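Succinylglutamate desuccinylase (Vibrio cholerae, PDB 2G9D) probably hydrolyses N-succinylglutamate to succinate and glutamate with the aid of one zinc ion, the last step of arginine breakdown by the AST pathway. Local coordinates at residues Ile185-Asn197 against Pro250-Arg264. Residues are numbered along the deposited sequence; the frame is centred on the assembly and turned at random.
Sequences IEQAHIEAVMLSN and PEHLPRKSVMYRVSR
Val193 and Leu195 pair in parallel with the strand that begins at Val258, each lending both its N-H and its C=O. Val193 N donates to Val258 O (3.1 Å) and Val193 O receives Tyr260 N, which lies nearly along the C=O axis; Leu195 N and O repeat the pattern with Tyr260 O and Val262 N, and Glu191 O starts the ladder at Val258 N. On one face Ala192 CB meets the edge of the Tyr260 ring, while Met194 folds its methyl back about the last torsion (chi3 53°), bringing CE near Val262. The other face carries Val193 CG2 against the selenium of Met259 (3.7 Å). This largely buried, regularly hydrogen-bonded part is the close-packed one; strand 166-169 hydrogen-bonds along the other edge of 192-195, and strand 322-334 along that of 258-267.

Toward 250-257 the pairing gives way to looser, more exposed contacts. His189, whose positive phi forms the Schellman motif closing helix 179-187, points its NE2-H at Leu253 O, near the ring plane, in a doubtfully short bond. Pro254 CB rests on the backbone of Glu186 and Gln187, and the Glu186 carboxylate lies beside Lys256 CA. The parallel pairing thus joins the zinc-hydrolase catalytic domain to the barrel-sandwich hybrid domain of the AspA/AstE family.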
loop_
_atom_site.group_PDB
_atom_site.type_symbol
_atom_site.label_atom_id
_atom_site.label_comp_id
_atom_site.label_asym_id
_atom_site.label_seq_id
_atom_site.Cartn_x
_atom_site.Cartn_y
_atom_site.Cartn_z
ATOM N N ILE A 185 7.940 9.631 0.870
ATOM C CA ILE A 185 7.400 9.480 -0.470
ATOM C C ILE A 185 8.332 10.116 -1.497
ATOM O O ILE A 185 8.571 9.542 -2.561
ATOM C CB ILE A 185 5.996 10.105 -0.549
ATOM C CG1 ILE A 185 5.008 9.190 0.154
ATOM C CG2 ILE A 185 5.555 10.271 -1.984
ATOM C CD1 ILE A 185 3.666 9.817 0.363
ATOM N N GLU A 186 8.853 11.298 -1.165
ATOM C CA GLU A 186 9.763 12.019 -2.040
ATOM C C GLU A 186 11.036 11.187 -2.260
ATOM O O GLU A 186 11.435 10.904 -3.397
ATOM C CB GLU A 186 10.139 13.375 -1.430
ATOM C CG GLU A 186 8.982 14.261 -0.929
ATOM C CD GLU A 186 8.111 14.885 -2.033
ATOM O OE1 GLU A 186 7.473 15.944 -1.775
ATOM O OE2 GLU A 186 8.044 14.319 -3.144
ATOM N N GLN A 187 11.680 10.781 -1.176
ATOM C CA GLN A 187 12.894 9.999 -1.333
ATOM C C GLN A 187 12.601 8.728 -2.133
ATOM O O GLN A 187 13.484 8.145 -2.760
ATOM C CB GLN A 187 13.506 9.629 0.027
ATOM C CG GLN A 187 14.705 8.686 -0.128
ATOM C CD GLN A 187 15.319 8.228 1.184
ATOM O OE1 GLN A 187 14.634 7.733 2.078
ATOM N NE2 GLN A 187 16.630 8.380 1.295
ATOM N N ALA A 188 11.360 8.286 -2.117
ATOM C CA ALA A 188 11.060 7.092 -2.865
ATOM C C ALA A 188 10.881 7.493 -4.311
ATOM O O ALA A 188 10.841 6.637 -5.199
ATOM C CB ALA A 188 9.806 6.447 -2.335
ATOM N N HIS A 189 10.798 8.803 -4.544
ATOM C CA HIS A 189 10.583 9.332 -5.886
ATOM C C HIS A 189 9.222 8.864 -6.395
ATOM O O HIS A 189 9.067 8.582 -7.586
ATOM C CB HIS A 189 11.641 8.822 -6.863
ATOM C CG HIS A 189 12.937 9.565 -6.814
ATOM N ND1 HIS A 189 13.912 9.416 -7.778
ATOM C CD2 HIS A 189 13.421 10.465 -5.929
ATOM C CE1 HIS A 189 14.938 10.192 -7.489
ATOM N NE2 HIS A 189 14.665 10.841 -6.370
ATOM N N ILE A 190 8.242 8.750 -5.501
ATOM C CA ILE A 190 6.930 8.310 -5.937
ATOM C C ILE A 190 6.440 9.456 -6.782
ATOM O O ILE A 190 6.418 10.603 -6.341
ATOM C CB ILE A 190 5.968 8.072 -4.764
ATOM C CG1 ILE A 190 6.573 7.076 -3.773
ATOM C CG2 ILE A 190 4.647 7.523 -5.298
ATOM C CD1 ILE A 190 6.837 5.703 -4.356
ATOM N N GLU A 191 6.056 9.142 -8.007
ATOM C CA GLU A 191 5.612 10.167 -8.931
ATOM C C GLU A 191 4.332 10.929 -8.560
ATOM O O GLU A 191 4.234 12.129 -8.834
ATOM C CB GLU A 191 5.520 9.557 -10.324
ATOM C CG GLU A 191 6.850 8.980 -10.759
ATOM C CD GLU A 191 6.724 7.573 -11.318
ATOM O OE1 GLU A 191 6.196 7.435 -12.445
ATOM O OE2 GLU A 191 7.146 6.612 -10.625
ATOM N N ALA A 192 3.368 10.275 -7.916
ATOM C CA ALA A 192 2.146 10.985 -7.548
ATOM C C ALA A 192 1.544 10.607 -6.197
ATOM O O ALA A 192 1.712 9.498 -5.695
ATOM C CB ALA A 192 1.103 10.815 -8.643
ATOM N N VAL A 193 0.829 11.552 -5.612
ATOM C CA VAL A 193 0.188 11.317 -4.333
ATOM C C VAL A 193 -1.294 11.649 -4.435
ATOM O O VAL A 193 -1.665 12.729 -4.862
ATOM C CB VAL A 193 0.761 12.217 -3.246
ATOM C CG1 VAL A 193 0.518 11.592 -1.890
ATOM C CG2 VAL A 193 2.227 12.509 -3.521
HETATM N N MSE A 194 -2.137 10.716 -4.023
HETATM C CA MSE A 194 -3.578 10.901 -4.049
HETATM C C MSE A 194 -4.140 11.011 -2.648
HETATM O O MSE A 194 -4.168 10.024 -1.912
HETATM C CB MSE A 194 -4.241 9.712 -4.698
HETATM C CG MSE A 194 -4.450 9.803 -6.173
HETATM SE SE MSE A 194 -5.513 8.238 -6.627
HETATM C CE MSE A 194 -6.968 8.436 -5.373
ATOM N N LEU A 195 -4.598 12.194 -2.274
ATOM C CA LEU A 195 -5.180 12.346 -0.955
ATOM C C LEU A 195 -6.661 11.939 -0.970
ATOM O O LEU A 195 -7.506 12.631 -1.530
ATOM C CB LEU A 195 -5.010 13.783 -0.492
ATOM C CG LEU A 195 -3.543 14.119 -0.240
ATOM C CD1 LEU A 195 -3.410 15.595 0.107
ATOM C CD2 LEU A 195 -3.004 13.243 0.881
ATOM N N SER A 196 -6.965 10.803 -0.359
ATOM C CA SER A 196 -8.328 10.311 -0.329
ATOM C C SER A 196 -9.248 11.370 0.274
ATOM O O SER A 196 -8.866 12.073 1.224
ATOM C CB SER A 196 -8.399 9.015 0.485
ATOM O OG SER A 196 -9.635 8.353 0.298
ATOM N N ASN A 197 -10.457 11.490 -0.281
ATOM C CA ASN A 197 -11.429 12.459 0.223
ATOM C C ASN A 197 -12.428 11.875 1.223
ATOM O O ASN A 197 -13.080 12.626 1.944
ATOM C CB ASN A 197 -12.200 13.116 -0.932
ATOM C CG ASN A 197 -13.213 12.182 -1.585
ATOM O OD1 ASN A 197 -13.969 12.600 -2.474
ATOM N ND2 ASN A 197 -13.235 10.916 -1.155
ATOM N N PRO A 250 19.923 9.558 4.429
ATOM C CA PRO A 250 19.096 9.543 3.220
ATOM C C PRO A 250 20.130 9.974 2.168
ATOM O O PRO A 250 20.349 11.175 1.958
ATOM C CB PRO A 250 18.049 10.611 3.512
ATOM C CG PRO A 250 18.804 11.584 4.388
ATOM C CD PRO A 250 19.557 10.670 5.322
ATOM N N GLU A 251 20.771 8.988 1.533
ATOM C CA GLU A 251 21.866 9.218 0.577
ATOM C C GLU A 251 21.663 9.713 -0.870
ATOM O O GLU A 251 22.630 10.183 -1.485
ATOM C CB GLU A 251 22.746 7.965 0.530
ATOM C CG GLU A 251 24.083 8.120 1.243
ATOM C CD GLU A 251 24.504 6.865 1.979
ATOM O OE1 GLU A 251 24.004 6.647 3.106
ATOM O OE2 GLU A 251 25.324 6.091 1.434
ATOM N N HIS A 252 20.457 9.611 -1.428
ATOM C CA HIS A 252 20.230 10.077 -2.798
ATOM C C HIS A 252 19.279 11.289 -2.823
ATOM O O HIS A 252 18.603 11.578 -1.829
ATOM C CB HIS A 252 19.609 8.970 -3.610
ATOM C CG HIS A 252 18.251 8.581 -3.130
ATOM N ND1 HIS A 252 17.250 8.176 -3.984
ATOM C CD2 HIS A 252 17.735 8.509 -1.881
ATOM C CE1 HIS A 252 16.173 7.870 -3.282
ATOM N NE2 HIS A 252 16.442 8.063 -2.003
ATOM N N LEU A 253 19.218 11.981 -3.960
ATOM C CA LEU A 253 18.366 13.154 -4.113
ATOM C C LEU A 253 16.893 12.805 -4.340
ATOM O O LEU A 253 16.562 11.936 -5.153
ATOM C CB LEU A 253 18.853 13.999 -5.284
ATOM C CG LEU A 253 19.940 15.029 -4.998
ATOM C CD1 LEU A 253 20.586 15.447 -6.323
ATOM C CD2 LEU A 253 19.342 16.235 -4.234
ATOM N N PRO A 254 15.987 13.462 -3.593
ATOM C CA PRO A 254 14.540 13.229 -3.722
ATOM C C PRO A 254 13.924 14.112 -4.811
ATOM O O PRO A 254 14.630 14.872 -5.480
ATOM C CB PRO A 254 14.016 13.575 -2.332
ATOM C CG PRO A 254 14.922 14.713 -1.923
ATOM C CD PRO A 254 16.286 14.215 -2.353
ATOM N N ARG A 255 12.614 14.007 -4.989
ATOM C CA ARG A 255 11.927 14.812 -5.991
ATOM C C ARG A 255 10.450 14.957 -5.677
ATOM O O ARG A 255 9.730 13.959 -5.602
ATOM C CB ARG A 255 12.075 14.201 -7.387
ATOM C CG ARG A 255 12.834 15.097 -8.387
ATOM C CD ARG A 255 12.311 16.551 -8.410
ATOM N NE ARG A 255 10.962 16.670 -8.965
ATOM C CZ ARG A 255 10.278 17.809 -9.043
ATOM N NH1 ARG A 255 10.813 18.941 -8.595
ATOM N NH2 ARG A 255 9.061 17.824 -9.577
ATOM N N LYS A 256 10.007 16.202 -5.500
ATOM C CA LYS A 256 8.612 16.496 -5.199
ATOM C C LYS A 256 7.658 15.667 -6.044
ATOM O O LYS A 256 7.964 15.341 -7.192
ATOM C CB LYS A 256 8.330 17.981 -5.420
ATOM C CG LYS A 256 8.219 18.789 -4.137
ATOM C CD LYS A 256 9.472 18.700 -3.280
ATOM C CE LYS A 256 9.266 19.486 -1.984
ATOM N NZ LYS A 256 10.433 19.480 -1.050
ATOM N N SER A 257 6.508 15.324 -5.474
ATOM C CA SER A 257 5.512 14.522 -6.186
ATOM C C SER A 257 4.267 15.343 -6.509
ATOM O O SER A 257 3.912 16.264 -5.763
ATOM C CB SER A 257 5.119 13.302 -5.339
ATOM O OG SER A 257 4.055 12.572 -5.927
ATOM N N VAL A 258 3.603 15.019 -7.616
ATOM C CA VAL A 258 2.399 15.757 -7.976
ATOM C C VAL A 258 1.279 15.490 -6.972
ATOM O O VAL A 258 0.775 14.369 -6.875
ATOM C CB VAL A 258 1.886 15.399 -9.392
ATOM C CG1 VAL A 258 2.869 15.866 -10.434
ATOM C CG2 VAL A 258 1.656 13.922 -9.503
HETATM N N MSE A 259 0.904 16.531 -6.230
HETATM C CA MSE A 259 -0.146 16.439 -5.226
HETATM C C MSE A 259 -1.551 16.467 -5.825
HETATM O O MSE A 259 -1.953 17.441 -6.455
HETATM C CB MSE A 259 0.012 17.567 -4.225
HETATM C CG MSE A 259 0.047 17.075 -2.807
HETATM SE SE MSE A 259 1.601 15.984 -2.437
HETATM C CE MSE A 259 2.034 16.667 -0.711
ATOM N N TYR A 260 -2.288 15.380 -5.610
ATOM C CA TYR A 260 -3.648 15.214 -6.111
ATOM C C TYR A 260 -4.662 15.088 -4.978
ATOM O O TYR A 260 -4.329 14.761 -3.839
ATOM C CB TYR A 260 -3.739 13.969 -6.988
ATOM C CG TYR A 260 -3.348 14.158 -8.439
ATOM C CD1 TYR A 260 -4.151 14.890 -9.301
ATOM C CD2 TYR A 260 -2.201 13.559 -8.965
ATOM C CE1 TYR A 260 -3.830 15.018 -10.645
ATOM C CE2 TYR A 260 -1.876 13.685 -10.312
ATOM C CZ TYR A 260 -2.698 14.417 -11.142
ATOM O OH TYR A 260 -2.402 14.569 -12.475
ATOM N N ARG A 261 -5.917 15.316 -5.318
ATOM C CA ARG A 261 -6.985 15.255 -4.347
ATOM C C ARG A 261 -8.181 14.516 -4.909
ATOM O O ARG A 261 -8.641 14.819 -6.004
ATOM C CB ARG A 261 -7.385 16.679 -3.983
ATOM C CG ARG A 261 -8.643 16.796 -3.167
ATOM C CD ARG A 261 -8.990 18.253 -3.005
ATOM N NE ARG A 261 -9.272 18.896 -4.290
ATOM C CZ ARG A 261 -10.461 18.889 -4.890
ATOM N NH1 ARG A 261 -11.486 18.266 -4.318
ATOM N NH2 ARG A 261 -10.630 19.514 -6.053
ATOM N N VAL A 262 -8.681 13.543 -4.166
ATOM C CA VAL A 262 -9.845 12.807 -4.624
ATOM C C VAL A 262 -10.930 13.857 -4.784
ATOM O O VAL A 262 -11.277 14.553 -3.832
ATOM C CB VAL A 262 -10.321 11.766 -3.588
ATOM C CG1 VAL A 262 -11.433 10.935 -4.165
ATOM C CG2 VAL A 262 -9.173 10.873 -3.182
ATOM N N SER A 263 -11.456 13.978 -5.995
ATOM C CA SER A 263 -12.490 14.958 -6.279
ATOM C C SER A 263 -13.856 14.396 -5.921
ATOM O O SER A 263 -14.711 15.091 -5.369
ATOM C CB SER A 263 -12.442 15.332 -7.761
ATOM O OG SER A 263 -13.373 16.355 -8.070
ATOM N N ARG A 264 -14.046 13.125 -6.239
ATOM C CA ARG A 264 -15.297 12.441 -5.966
ATOM C C ARG A 264 -15.156 11.011 -6.476
ATOM O O ARG A 264 -14.266 10.710 -7.281
ATOM C CB ARG A 264 -16.447 13.139 -6.706
ATOM C CG ARG A 264 -16.343 13.060 -8.244
ATOM C CD ARG A 264 -16.403 14.444 -8.884
ATOM N NE ARG A 264 -16.126 14.417 -10.322
ATOM C CZ ARG A 264 -17.002 14.061 -11.260
ATOM N NH1 ARG A 264 -18.236 13.700 -10.922
ATOM N NH2 ARG A 264 -16.636 14.053 -12.537
#